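Local coordinates for protein triphenylmethane reductase (Citrobacter sp., PDB 2JL1) that binds NADP and probably uses its reduced form to convert triphenylmethane dyes, an activity of interest for bioremediation, at residues 145-150 with 249-254; 159-164 with 208-213; 198-203 with 272-277. One frame throughout, in Å; residues are numbered along the deposited sequence.

How the contacts relate
Leaving the last but one strand of the Rossmann sheet, the chain runs through 145-150 and soon through strand 160-163. It returns to the edge strand 194-198, turns through 198-203 and enters helix 206-217, where 208-213 packs back on 160-163 and closes contact 2. Only at 249-254 does contact 1 close, so contact 2 lies wholly within its loop. Contact 3, opened at 198-203, closes last at 272-277 and crosses both others. Contacts 1 and 2 share a seam, with Asn164 probably hydrogen-bonded to Ala249 O; Leu277 in turn packs on Val148 and Ile212. Together they tie the nucleotide-binding sheet to the C-terminal helices and the small two-stranded sheet.

Contact 1: 145-150 with 249-254; sequences DFFVNE and AAIYDA
Phe146 and Phe147, in the short helix 144-147, stand opposite Ile251 and Tyr252 of helix 242-256, with the CA atoms of Phe146 and Ile251 10.3 Å apart, a gap that long side chains must bridge. With CG anti to the backbone N (chi1 -177°), the Phe146 ring is sent straight across, and its CZ meets the end of Ile251 coming the other way, at CD1, 4.0 Å off. The other branch of the same isoleucine serves the second ring: Ile251 CG2 lies 4.0 Å from Phe147 CZ, near the ring plane. Tyr252 slides past Phe147 from the opposite direction and lays its CE1 at the same ring's edge, 3.9 Å from Phe147 CE1. The two phenylalanines also support each other, since Phe146 CD2 sits 3.4 Å above the Phe147 ring plane, toward its rim. Polar links are secondary. A water donates to Phe147 O and makes a weak, long bond with Tyr252 OH, while Asn149 ND2 gives a nearly straight bond (169°) to Asp145 O, which links Asn149 back to the residue four places earlier. Phe206 meets the Tyr252 ring edge-to-face. Phe146 comes within about 5 Å of bound NADP, nearest atoms, and lies close to the cofactor-binding residues Tyr143 and Arg175, so this aromatic cluster joins a C-terminal helix to the border of the NADP pocket.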
loop_
_atom_site.group_PDB
_atom_site.type_symbol
_atom_site.label_atom_id
_atom_site.label_comp_id
_atom_site.label_asym_id
_atom_site.label_seq_id
_atom_site.Cartn_x
_atom_site.Cartn_y
_atom_site.Cartn_z
ATOM N N ASP A 145 18.999 8.688 17.607
ATOM C CA ASP A 145 18.681 8.502 19.047
ATOM C C ASP A 145 18.539 7.040 19.421
ATOM O O ASP A 145 18.716 6.696 20.577
ATOM C CB ASP A 145 17.361 9.215 19.454
ATOM C CG ASP A 145 17.169 10.562 18.778
ATOM O OD1 ASP A 145 17.178 10.635 17.536
ATOM O OD2 ASP A 145 16.950 11.570 19.496
ATOM N N PHE A 146 18.228 6.180 18.446
ATOM C CA PHE A 146 18.114 4.741 18.684
ATOM C C PHE A 146 19.477 4.198 19.094
ATOM O O PHE A 146 19.562 3.370 19.990
ATOM C CB PHE A 146 17.571 3.992 17.452
ATOM C CG PHE A 146 17.366 2.516 17.679
ATOM C CD1 PHE A 146 16.289 2.062 18.452
ATOM C CD2 PHE A 146 18.251 1.582 17.143
ATOM C CE1 PHE A 146 16.094 0.703 18.678
ATOM C CE2 PHE A 146 18.075 0.213 17.379
ATOM C CZ PHE A 146 16.981 -0.221 18.145
ATOM N N PHE A 147 20.538 4.730 18.482
ATOM C CA PHE A 147 21.908 4.252 18.678
ATOM C C PHE A 147 22.722 5.112 19.683
ATOM O O PHE A 147 23.656 4.639 20.332
ATOM C CB PHE A 147 22.628 4.247 17.322
ATOM C CG PHE A 147 21.855 3.560 16.225
ATOM C CD1 PHE A 147 21.751 2.178 16.199
ATOM C CD2 PHE A 147 21.203 4.301 15.241
ATOM C CE1 PHE A 147 21.037 1.524 15.173
ATOM C CE2 PHE A 147 20.484 3.661 14.219
ATOM C CZ PHE A 147 20.386 2.282 14.199
ATOM N N VAL A 148 22.360 6.383 19.793
ATOM C CA VAL A 148 23.148 7.335 20.551
ATOM C C VAL A 148 22.233 7.972 21.588
ATOM O O VAL A 148 21.443 8.854 21.285
ATOM C CB VAL A 148 23.771 8.413 19.637
ATOM C CG1 VAL A 148 24.619 9.386 20.452
ATOM C CG2 VAL A 148 24.622 7.770 18.523
ATOM N N ASN A 149 22.357 7.500 22.820
ATOM C CA ASN A 149 21.463 7.888 23.902
ATOM C C ASN A 149 22.224 7.630 25.187
ATOM O O ASN A 149 23.396 7.211 25.126
ATOM C CB ASN A 149 20.138 7.093 23.847
ATOM C CG ASN A 149 20.355 5.589 23.723
ATOM O OD1 ASN A 149 20.984 4.964 24.579
ATOM N ND2 ASN A 149 19.848 5.005 22.645
ATOM N N GLU A 150 21.568 7.869 26.331
ATOM C CA GLU A 150 22.201 7.747 27.660
ATOM C C GLU A 150 22.742 6.342 27.918
ATOM O O GLU A 150 23.662 6.159 28.713
ATOM C CB GLU A 150 21.216 8.165 28.764
ATOM C CG GLU A 150 19.973 7.248 28.872
ATOM C CD GLU A 150 18.885 7.787 29.803
ATOM O OE1 GLU A 150 19.214 8.586 30.712
ATOM O OE2 GLU A 150 17.696 7.402 29.626
ATOM N N ALA A 249 19.005 -6.574 17.038
ATOM C CA ALA A 249 19.904 -7.389 16.214
ATOM C C ALA A 249 19.468 -7.359 14.752
ATOM O O ALA A 249 20.318 -7.412 13.860
ATOM C CB ALA A 249 19.965 -8.809 16.710
ATOM N N ALA A 250 18.158 -7.280 14.491
ATOM C CA ALA A 250 17.690 -7.321 13.108
ATOM C C ALA A 250 18.011 -6.005 12.406
ATOM O O ALA A 250 18.306 -5.986 11.208
ATOM C CB ALA A 250 16.194 -7.631 13.032
ATOM N N ILE A 251 17.954 -4.912 13.159
ATOM C CA ILE A 251 18.251 -3.583 12.609
ATOM C C ILE A 251 19.759 -3.496 12.308
ATOM O O ILE A 251 20.155 -2.966 11.269
ATOM C CB ILE A 251 17.767 -2.456 13.574
ATOM C CG1 ILE A 251 16.232 -2.314 13.480
ATOM C CG2 ILE A 251 18.411 -1.115 13.239
ATOM C CD1 ILE A 251 15.601 -1.415 14.619
ATOM N N TYR A 252 20.593 -4.036 13.202
ATOM C CA TYR A 252 22.036 -4.063 12.952
ATOM C C TYR A 252 22.343 -4.927 11.726
ATOM O O TYR A 252 23.185 -4.590 10.923
ATOM C CB TYR A 252 22.779 -4.636 14.152
ATOM C CG TYR A 252 22.905 -3.725 15.359
ATOM C CD1 TYR A 252 23.037 -2.340 15.225
ATOM C CD2 TYR A 252 22.977 -4.271 16.636
ATOM C CE1 TYR A 252 23.190 -1.517 16.346
ATOM C CE2 TYR A 252 23.133 -3.466 17.770
ATOM C CZ TYR A 252 23.235 -2.094 17.612
ATOM O OH TYR A 252 23.414 -1.321 18.723
ATOM N N ASP A 253 21.629 -6.031 11.577
ATOM C CA ASP A 253 21.873 -6.936 10.443
ATOM C C ASP A 253 21.505 -6.239 9.123
ATOM O O ASP A 253 22.226 -6.354 8.136
ATOM C CB ASP A 253 21.093 -8.260 10.633
ATOM C CG ASP A 253 21.355 -9.256 9.516
ATOM O OD1 ASP A 253 20.462 -9.456 8.679
ATOM O OD2 ASP A 253 22.459 -9.818 9.457
ATOM N N ALA A 254 20.405 -5.497 9.112
ATOM C CA ALA A 254 19.987 -4.777 7.910
ATOM C C ALA A 254 21.065 -3.738 7.585
ATOM O O ALA A 254 21.470 -3.590 6.441
ATOM C CB ALA A 254 18.595 -4.099 8.133
HETATM O O HOH W 1 24.668 1.689 19.639
#

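Contact 2: 159-164 with 208-213; sequences GAIVTN and ELAQIL
Ile161 reaches out from strand 160-163 and sets its terminal CD1 among Leu209, Ala210 and Leu213 of helix 206-217, and through this one methyl it meets all three. The helix residues approach it from three directions roughly at right angles to one another. Leu209 offers its branch point, CG, which lies almost straight ahead of the methyl, 3.8 Å from Ile161 CD1. The helix backbone flanks the methyl obliquely, with Ala210 CA 3.7 Å from Ile161 CD1, consistent with the small side chain at this position; Ala210 CB stands slightly farther away, at 4.0 Å. Leu213, one turn on from Leu209, comes in alongside the isoleucine's end and touches with CD2, 3.8 Å from Ile161 CD1 and also close to its CG1. Ile161 CG1 is anti to its own carbonyl carbon (chi1 -64°) and the chain then continues extended (chi2 172°), which carries CD1 as far as the helix. Helix 277-285 packs on Leu209 and Leu213, while Val162 turns to helix 228-237. Strand and helix segments run nearly antiparallel, at 161° with their axes 9.1 Å apart: alpha/beta layer packing, in which the helix lies against the small parallel sheet of 160-163 and 222-225, away from the cofactor.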
loop_
_atom_site.group_PDB
_atom_site.type_symbol
_atom_site.label_atom_id
_atom_site.label_comp_id
_atom_site.label_asym_id
_atom_site.label_seq_id
_atom_site.Cartn_x
_atom_site.Cartn_y
_atom_site.Cartn_z
ATOM N N GLY A 159 33.964 -0.455 27.959
ATOM C CA GLY A 159 34.976 -0.255 26.923
ATOM C C GLY A 159 34.657 -0.815 25.539
ATOM O O GLY A 159 35.561 -0.983 24.721
ATOM N N ALA A 160 33.376 -1.092 25.268
ATOM C CA ALA A 160 32.952 -1.677 23.990
ATOM C C ALA A 160 31.525 -1.324 23.591
ATOM O O ALA A 160 30.617 -1.354 24.415
ATOM C CB ALA A 160 33.087 -3.182 24.008
ATOM N N ILE A 161 31.350 -1.010 22.314
ATOM C CA ILE A 161 30.035 -0.997 21.677
ATOM C C ILE A 161 29.950 -2.318 20.919
ATOM O O ILE A 161 30.783 -2.573 20.052
ATOM C CB ILE A 161 29.895 0.162 20.662
ATOM C CG1 ILE A 161 29.992 1.518 21.368
ATOM C CG2 ILE A 161 28.577 0.059 19.910
ATOM C CD1 ILE A 161 30.053 2.733 20.388
ATOM N N VAL A 162 28.965 -3.153 21.266
ATOM C CA VAL A 162 28.807 -4.488 20.675
ATOM C C VAL A 162 27.612 -4.480 19.705
ATOM O O VAL A 162 26.475 -4.154 20.099
ATOM C CB VAL A 162 28.632 -5.584 21.795
ATOM C CG1 VAL A 162 28.490 -6.986 21.201
ATOM C CG2 VAL A 162 29.807 -5.574 22.743
ATOM N N THR A 163 27.875 -4.751 18.427
ATOM C CA THR A 163 26.814 -4.796 17.411
ATOM C C THR A 163 27.096 -5.894 16.423
ATOM O O THR A 163 28.224 -6.318 16.284
ATOM C CB THR A 163 26.786 -3.511 16.526
ATOM O OG1 THR A 163 27.807 -3.606 15.525
ATOM C CG2 THR A 163 27.004 -2.263 17.336
ATOM N N ASN A 164 26.076 -6.306 15.679
ATOM C CA ASN A 164 26.314 -7.136 14.498
ATOM C C ASN A 164 26.170 -6.351 13.186
ATOM O O ASN A 164 25.804 -6.931 12.167
ATOM C CB ASN A 164 25.398 -8.374 14.499
ATOM C CG ASN A 164 23.933 -8.020 14.680
ATOM O OD1 ASN A 164 23.579 -7.277 15.590
ATOM N ND2 ASN A 164 23.068 -8.560 13.820
ATOM N N GLU A 208 33.390 4.464 13.882
ATOM C CA GLU A 208 33.410 5.915 14.057
ATOM C C GLU A 208 32.706 6.351 15.344
ATOM O O GLU A 208 33.192 7.225 16.052
ATOM C CB GLU A 208 32.727 6.631 12.886
ATOM C CG GLU A 208 32.913 8.141 12.969
ATOM C CD GLU A 208 32.360 8.912 11.789
ATOM O OE1 GLU A 208 31.876 8.297 10.808
ATOM O OE2 GLU A 208 32.450 10.159 11.850
ATOM N N LEU A 209 31.547 5.749 15.627
ATOM C CA LEU A 209 30.858 6.026 16.874
ATOM C C LEU A 209 31.717 5.693 18.094
ATOM O O LEU A 209 31.696 6.432 19.085
ATOM C CB LEU A 209 29.523 5.248 16.957
ATOM C CG LEU A 209 28.663 5.515 18.211
ATOM C CD1 LEU A 209 28.390 7.019 18.385
ATOM C CD2 LEU A 209 27.348 4.740 18.121
ATOM N N ALA A 210 32.413 4.560 18.058
ATOM C CA ALA A 210 33.273 4.172 19.197
ATOM C C ALA A 210 34.427 5.167 19.373
ATOM O O ALA A 210 34.840 5.481 20.516
ATOM C CB ALA A 210 33.796 2.744 19.026
ATOM N N GLN A 211 34.931 5.681 18.254
ATOM C CA GLN A 211 36.063 6.626 18.270
ATOM C C GLN A 211 35.584 7.948 18.811
ATOM O O GLN A 211 36.251 8.538 19.645
ATOM C CB GLN A 211 36.715 6.795 16.869
ATOM C CG GLN A 211 37.731 7.970 16.755
ATOM C CD GLN A 211 39.042 7.752 17.514
ATOM O OE1 GLN A 211 39.488 6.615 17.708
ATOM N NE2 GLN A 211 39.669 8.855 17.950
ATOM N N ILE A 212 34.411 8.393 18.373
ATOM C CA ILE A 212 33.795 9.596 18.920
ATOM C C ILE A 212 33.476 9.460 20.412
ATOM O O ILE A 212 33.759 10.379 21.180
ATOM C CB ILE A 212 32.519 10.007 18.119
ATOM C CG1 ILE A 212 32.901 10.543 16.727
ATOM C CG2 ILE A 212 31.725 11.044 18.859
ATOM C CD1 ILE A 212 31.722 10.552 15.747
ATOM N N LEU A 213 32.885 8.335 20.830
ATOM C CA LEU A 213 32.630 8.087 22.265
ATOM C C LEU A 213 33.929 8.096 23.093
ATOM O O LEU A 213 33.962 8.621 24.226
ATOM C CB LEU A 213 31.910 6.753 22.447
ATOM C CG LEU A 213 31.166 6.344 23.725
ATOM C CD1 LEU A 213 30.333 7.478 24.316
ATOM C CD2 LEU A 213 30.297 5.114 23.403
#

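Contact 3: 198-203 with 272-277; sequences LVSNQP and GSLTPL
An ST turn at Ser200, just past the edge strand 194-198 of the Rossmann sheet, forms the platform on which Leu274 rests, joining the loop before helix 206-217 to the one before helix 277-285. Ser200 OG accepts a hydrogen bond from Gln202 N over 2.9 Å, somewhat bent, with an N-H...OG angle of 156°; placed anti to the backbone N (chi1 -175°), the hydroxyl lies on the carbonyl side, facing the amide two residues on. Leu274 brings one branch to this turn. Its CD1 lies 3.9 Å from Ser200 CA and 4.0 Å from Ser200 OG, and nearest of all is Asn201 OD1, at 3.6 Å, a packing contact of oxygen with methyl. Asn201 and Leu274 cross obliquely, and the asparagine amide is oriented from its far end, where ND2 is hydrogen-bonded to Asp265 OD1, consistent with OD1 being the atom turned to the leucine. In Rossmann-type enzymes the loops at the C-terminal ends of the parallel strands border the cofactor, and here Val199 beside the turn packs on the NADP-binding Ala141, its side chain about 9 Å from NADP between nearest atoms. Leu274 also packs on Leu267 of helix 266-271 and on Glu177 of helix 175-186, whose carboxylate takes a hydrogen bond from Thr275 N. A glycerol, probably from the crystallisation liquor, spans the two loops, hydrogen-bonded to Ser200 OG and Thr275 O. Beyond it, Pro276 takes the N-cap position of helix 277-285, where the second loop ends.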
loop_
_atom_site.group_PDB
_atom_site.type_symbol
_atom_site.label_atom_id
_atom_site.label_comp_id
_atom_site.label_asym_id
_atom_site.label_seq_id
_atom_site.Cartn_x
_atom_site.Cartn_y
_atom_site.Cartn_z
ATOM N N LEU A 198 14.536 11.977 3.987
ATOM C CA LEU A 198 15.112 12.796 5.042
ATOM C C LEU A 198 16.174 12.019 5.821
ATOM O O LEU A 198 15.891 11.374 6.829
ATOM C CB LEU A 198 13.987 13.378 5.950
ATOM C CG LEU A 198 12.909 14.227 5.245
ATOM C CD1 LEU A 198 11.735 14.602 6.185
ATOM C CD2 LEU A 198 13.511 15.516 4.605
ATOM N N VAL A 199 17.403 12.088 5.313
ATOM C CA VAL A 199 18.521 11.324 5.830
ATOM C C VAL A 199 19.763 12.228 5.886
ATOM O O VAL A 199 19.769 13.378 5.390
ATOM C CB VAL A 199 18.835 10.072 4.948
ATOM C CG1 VAL A 199 17.608 9.185 4.754
ATOM C CG2 VAL A 199 19.389 10.484 3.594
ATOM N N SER A 200 20.827 11.688 6.456
ATOM C CA SER A 200 22.095 12.417 6.566
ATOM C C SER A 200 22.897 12.291 5.292
ATOM O O SER A 200 22.955 11.218 4.712
ATOM C CB SER A 200 22.937 11.804 7.680
ATOM O OG SER A 200 24.113 12.559 7.882
ATOM N N ASN A 201 23.567 13.371 4.895
ATOM C CA ASN A 201 24.601 13.279 3.866
ATOM C C ASN A 201 26.020 13.294 4.469
ATOM O O ASN A 201 26.999 13.630 3.802
ATOM C CB ASN A 201 24.411 14.367 2.793
ATOM C CG ASN A 201 24.315 15.762 3.374
ATOM O OD1 ASN A 201 24.613 15.997 4.554
ATOM N ND2 ASN A 201 23.872 16.703 2.542
ATOM N N GLN A 202 26.100 12.923 5.741
ATOM C CA GLN A 202 27.365 12.660 6.430
ATOM C C GLN A 202 27.219 11.386 7.279
ATOM O O GLN A 202 27.204 11.439 8.516
ATOM C CB GLN A 202 27.788 13.845 7.302
ATOM C CG GLN A 202 28.038 15.129 6.525
ATOM C CD GLN A 202 28.455 16.250 7.442
ATOM O OE1 GLN A 202 27.606 16.916 8.069
ATOM N NE2 GLN A 202 29.766 16.443 7.567
ATOM N N PRO A 203 27.138 10.233 6.615
ATOM C CA PRO A 203 26.895 8.966 7.319
ATOM C C PRO A 203 28.114 8.534 8.150
ATOM O O PRO A 203 29.214 9.081 7.976
ATOM C CB PRO A 203 26.612 7.973 6.179
ATOM C CG PRO A 203 27.315 8.573 4.952
ATOM C CD PRO A 203 27.302 10.063 5.149
ATOM N N GLY A 272 18.740 23.373 6.714
ATOM C CA GLY A 272 20.117 23.881 6.854
ATOM C C GLY A 272 21.062 22.841 7.440
ATOM O O GLY A 272 20.802 21.648 7.340
ATOM N N SER A 273 22.157 23.288 8.057
ATOM C CA SER A 273 23.211 22.406 8.586
ATOM C C SER A 273 22.673 21.351 9.538
ATOM O O SER A 273 21.798 21.647 10.355
ATOM C CB SER A 273 24.278 23.209 9.336
ATOM O OG SER A 273 25.016 24.029 8.457
ATOM N N LEU A 274 23.212 20.137 9.424
ATOM C CA LEU A 274 22.840 19.016 10.270
ATOM C C LEU A 274 23.744 18.962 11.493
ATOM O O LEU A 274 24.880 19.414 11.455
ATOM C CB LEU A 274 22.975 17.689 9.507
ATOM C CG LEU A 274 22.224 17.550 8.162
ATOM C CD1 LEU A 274 22.513 16.204 7.496
ATOM C CD2 LEU A 274 20.710 17.795 8.336
ATOM N N THR A 275 23.224 18.387 12.570
ATOM C CA THR A 275 23.931 18.283 13.838
ATOM C C THR A 275 24.991 17.206 13.713
ATOM O O THR A 275 24.668 16.071 13.386
ATOM C CB THR A 275 22.947 17.907 14.942
ATOM O OG1 THR A 275 21.908 18.895 14.967
ATOM C CG2 THR A 275 23.633 17.836 16.307
ATOM N N PRO A 276 26.257 17.561 13.974
ATOM C CA PRO A 276 27.352 16.600 13.946
ATOM C C PRO A 276 27.095 15.468 14.939
ATOM O O PRO A 276 26.592 15.710 16.042
ATOM C CB PRO A 276 28.544 17.435 14.417
ATOM C CG PRO A 276 28.190 18.829 14.077
ATOM C CD PRO A 276 26.731 18.912 14.337
ATOM N N LEU A 277 27.469 14.254 14.570
ATOM C CA LEU A 277 27.311 13.086 15.453
ATOM C C LEU A 277 27.939 13.325 16.828
ATOM O O LEU A 277 27.370 12.949 17.858
ATOM C CB LEU A 277 27.917 11.843 14.794
ATOM C CG LEU A 277 27.710 10.480 15.462
ATOM C CD1 LEU A 277 26.195 10.102 15.559
ATOM C CD2 LEU A 277 28.472 9.469 14.622
#